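Local coordinates for hypothetical protein (Staphylococcus aureus subsp. aureus, PDB 1QYI) that is of unknown function but contains a HAD-hydrolase-like region, which suggests that it may act as a hydrolase, perhaps on phosphorylated substrates, at residues P285-Y290 with A331-A336. Residues are numbered along the deposited sequence; the frame is centred on the assembly and turned at random.
Sequences PNPFSY and AQKIGA
Chi1 of Ile-334 (71°) leaves CG2 opposite the carbonyl carbon, and this turns the methyl onto the ring of Pro-287. In Lys-333 it is CG that lies anti to the backbone N (chi1 162°), which carries the chain to the same ring. CB and CG of Pro-287 therefore meet two consecutive residues of helix 325-334. Its CB lies 3.5 Å from CG2 of Ile-334, and the two side chains lie alongside each other, pointing opposite ways. Its CG lies 3.6 Å from CG of Lys-333, whose chain crosses the proline at about a right angle. Further bends in the lysine chain bring NZ back to 4.1 Å from CD of Pro-287. No hydrogen bond joins the two segments; the contact is apolar. It sits in the HAD-like part of the chain, where a parallel sheet carries helices on its flanks. Here Pro-287, in the turn leading into helix 288-295, packs against the last turn of helix 325-334. Ile-334 rests on Ile-320 of strand 318-322. Tyr-290, near the start of its helix, reaches the same residue separately. The start of helix 288-295 is capped by Asn-286. Its OD1 accepts from Phe-288 N at 2.8 Å, in the carbonyl plane, with a bent N-H...O angle of 142°. Beyond Ile-334, Gly-335 leaves the helix with positive phi, and Ala-336 N bonds back to Ala-331 O at 2.9 Å. Ser-330 OG hydrogen-bonds to Pro-285 O and ties the same two regions next to the proline.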
ATOM      1  N   PRO A 285      -5.645 -13.371  -4.876  1.00 34.79           N
ATOM      2  CA  PRO A 285      -6.140 -14.698  -4.485  1.00 31.55           C
ATOM      3  C   PRO A 285      -6.071 -15.592  -5.728  1.00 30.09           C
ATOM      4  O   PRO A 285      -5.757 -16.780  -5.643  1.00 32.04           O
ATOM      5  CB  PRO A 285      -7.571 -14.418  -4.039  1.00 31.64           C
ATOM      6  CG  PRO A 285      -7.522 -12.998  -3.574  1.00 32.30           C
ATOM      7  CD  PRO A 285      -6.643 -12.324  -4.598  1.00 32.82           C
ATOM      8  N   ASN A 286      -6.357 -15.000  -6.888  1.00 28.27           N
ATOM      9  CA  ASN A 286      -6.319 -15.714  -8.158  1.00 26.07           C
ATOM     10  C   ASN A 286      -4.846 -15.922  -8.537  1.00 24.67           C
ATOM     11  O   ASN A 286      -4.070 -14.972  -8.593  1.00 22.15           O
ATOM     12  CB  ASN A 286      -7.047 -14.905  -9.247  1.00 25.37           C
ATOM     13  CG  ASN A 286      -7.116 -15.642 -10.588  1.00 27.10           C
ATOM     14  OD1 ASN A 286      -6.086 -15.972 -11.179  1.00 27.88           O
ATOM     15  ND2 ASN A 286      -8.330 -15.891 -11.073  1.00 24.66           N
ATOM     16  N   PRO A 287      -4.451 -17.175  -8.813  1.00 24.24           N
ATOM     17  CA  PRO A 287      -3.081 -17.551  -9.185  1.00 24.58           C
ATOM     18  C   PRO A 287      -2.543 -16.976 -10.501  1.00 24.66           C
ATOM     19  O   PRO A 287      -1.421 -17.287 -10.894  1.00 26.42           O
ATOM     20  CB  PRO A 287      -3.143 -19.076  -9.211  1.00 23.27           C
ATOM     21  CG  PRO A 287      -4.533 -19.329  -9.697  1.00 23.90           C
ATOM     22  CD  PRO A 287      -5.350 -18.338  -8.904  1.00 23.46           C
ATOM     23  N   PHE A 288      -3.323 -16.127 -11.162  1.00 24.42           N
ATOM     24  CA  PHE A 288      -2.907 -15.533 -12.427  1.00 24.85           C
ATOM     25  C   PHE A 288      -1.504 -14.953 -12.455  1.00 24.99           C
ATOM     26  O   PHE A 288      -0.714 -15.272 -13.347  1.00 26.24           O
ATOM     27  CB  PHE A 288      -3.860 -14.425 -12.854  1.00 23.43           C
ATOM     28  CG  PHE A 288      -3.322 -13.592 -13.974  1.00 24.38           C
ATOM     29  CD1 PHE A 288      -3.233 -14.116 -15.259  1.00 24.36           C
ATOM     30  CD2 PHE A 288      -2.857 -12.301 -13.744  1.00 25.06           C
ATOM     31  CE1 PHE A 288      -2.696 -13.370 -16.308  1.00 21.82           C
ATOM     32  CE2 PHE A 288      -2.316 -11.546 -14.788  1.00 24.81           C
ATOM     33  CZ  PHE A 288      -2.234 -12.087 -16.075  1.00 22.91           C
ATOM     34  N   SER A 289      -1.209 -14.075 -11.501  1.00 24.67           N
ATOM     35  CA  SER A 289       0.101 -13.436 -11.444  1.00 25.24           C
ATOM     36  C   SER A 289       1.205 -14.449 -11.182  1.00 24.32           C
ATOM     37  O   SER A 289       2.299 -14.331 -11.727  1.00 23.69           O
ATOM     38  CB  SER A 289       0.124 -12.349 -10.371  1.00 27.03           C
ATOM     39  OG  SER A 289      -0.123 -12.906  -9.088  1.00 35.05           O
ATOM     40  N   TYR A 290       0.921 -15.458 -10.365  1.00 22.20           N
ATOM     41  CA  TYR A 290       1.924 -16.468 -10.097  1.00 20.74           C
ATOM     42  C   TYR A 290       2.152 -17.287 -11.356  1.00 21.49           C
ATOM     43  O   TYR A 290       3.272 -17.708 -11.640  1.00 22.14           O
ATOM     44  CB  TYR A 290       1.501 -17.370  -8.931  1.00 19.79           C
ATOM     45  CG  TYR A 290       2.069 -16.923  -7.600  1.00 18.36           C
ATOM     46  CD1 TYR A 290       3.446 -16.770  -7.430  1.00 17.23           C
ATOM     47  CD2 TYR A 290       1.228 -16.593  -6.531  1.00 17.24           C
ATOM     48  CE1 TYR A 290       3.979 -16.293  -6.235  1.00 18.09           C
ATOM     49  CE2 TYR A 290       1.748 -16.112  -5.326  1.00 15.73           C
ATOM     50  CZ  TYR A 290       3.130 -15.961  -5.183  1.00 18.39           C
ATOM     51  OH  TYR A 290       3.660 -15.470  -4.005  1.00 15.44           O
ATOM     52  N   ALA A 331      -1.045 -21.343  -4.295  1.00 22.47           N
ATOM     53  CA  ALA A 331      -0.106 -22.446  -4.484  1.00 22.48           C
ATOM     54  C   ALA A 331      -0.862 -23.772  -4.416  1.00 22.41           C
ATOM     55  O   ALA A 331      -0.663 -24.650  -5.251  1.00 23.26           O
ATOM     56  CB  ALA A 331       0.997 -22.398  -3.425  1.00 23.11           C
ATOM     57  N   GLN A 332      -1.745 -23.919  -3.435  1.00 22.51           N
ATOM     58  CA  GLN A 332      -2.523 -25.146  -3.325  1.00 22.45           C
ATOM     59  C   GLN A 332      -3.395 -25.290  -4.571  1.00 24.40           C
ATOM     60  O   GLN A 332      -3.748 -26.405  -4.956  1.00 26.77           O
ATOM     61  CB  GLN A 332      -3.386 -25.118  -2.071  1.00 19.83           C
ATOM     62  CG  GLN A 332      -2.564 -24.897  -0.808  1.00 20.34           C
ATOM     63  CD  GLN A 332      -3.324 -25.234   0.458  1.00 18.40           C
ATOM     64  OE1 GLN A 332      -4.539 -25.048   0.535  1.00 19.16           O
ATOM     65  NE2 GLN A 332      -2.607 -25.704   1.471  1.00 18.65           N
ATOM     66  N   LYS A 333      -3.719 -24.159  -5.202  1.00 24.41           N
ATOM     67  CA  LYS A 333      -4.536 -24.122  -6.417  1.00 23.92           C
ATOM     68  C   LYS A 333      -3.843 -24.696  -7.645  1.00 23.48           C
ATOM     69  O   LYS A 333      -4.378 -25.582  -8.309  1.00 21.92           O
ATOM     70  CB  LYS A 333      -4.964 -22.679  -6.724  1.00 25.09           C
ATOM     71  CG  LYS A 333      -5.437 -22.454  -8.166  1.00 26.08           C
ATOM     72  CD  LYS A 333      -6.655 -23.297  -8.530  1.00 26.55           C
ATOM     73  CE  LYS A 333      -7.957 -22.588  -8.171  1.00 26.79           C
ATOM     74  NZ  LYS A 333      -8.110 -21.302  -8.909  1.00 26.29           N
ATOM     75  N   ILE A 334      -2.664 -24.160  -7.954  1.00 25.77           N
ATOM     76  CA  ILE A 334      -1.880 -24.582  -9.121  1.00 25.71           C
ATOM     77  C   ILE A 334      -1.065 -25.840  -8.855  1.00 25.67           C
ATOM     78  O   ILE A 334      -0.435 -26.374  -9.764  1.00 26.73           O
ATOM     79  CB  ILE A 334      -0.880 -23.494  -9.571  1.00 26.79           C
ATOM     80  CG1 ILE A 334       0.251 -23.374  -8.540  1.00 27.04           C
ATOM     81  CG2 ILE A 334      -1.603 -22.179  -9.757  1.00 23.87           C
ATOM     82  CD1 ILE A 334       1.346 -22.389  -8.936  1.00 28.97           C
ATOM     83  N   GLY A 335      -1.053 -26.293  -7.607  1.00 26.19           N
ATOM     84  CA  GLY A 335      -0.310 -27.493  -7.266  1.00 25.61           C
ATOM     85  C   GLY A 335       1.151 -27.275  -6.907  1.00 25.44           C
ATOM     86  O   GLY A 335       1.953 -28.202  -7.006  1.00 25.34           O
ATOM     87  N   ALA A 336       1.510 -26.069  -6.478  1.00 25.71           N
ATOM     88  CA  ALA A 336       2.897 -25.797  -6.114  1.00 25.46           C
ATOM     89  C   ALA A 336       3.136 -25.921  -4.616  1.00 25.29           C
ATOM     90  O   ALA A 336       2.208 -25.808  -3.811  1.00 23.16           O
ATOM     91  CB  ALA A 336       3.294 -24.410  -6.586  1.00 25.71           C
TER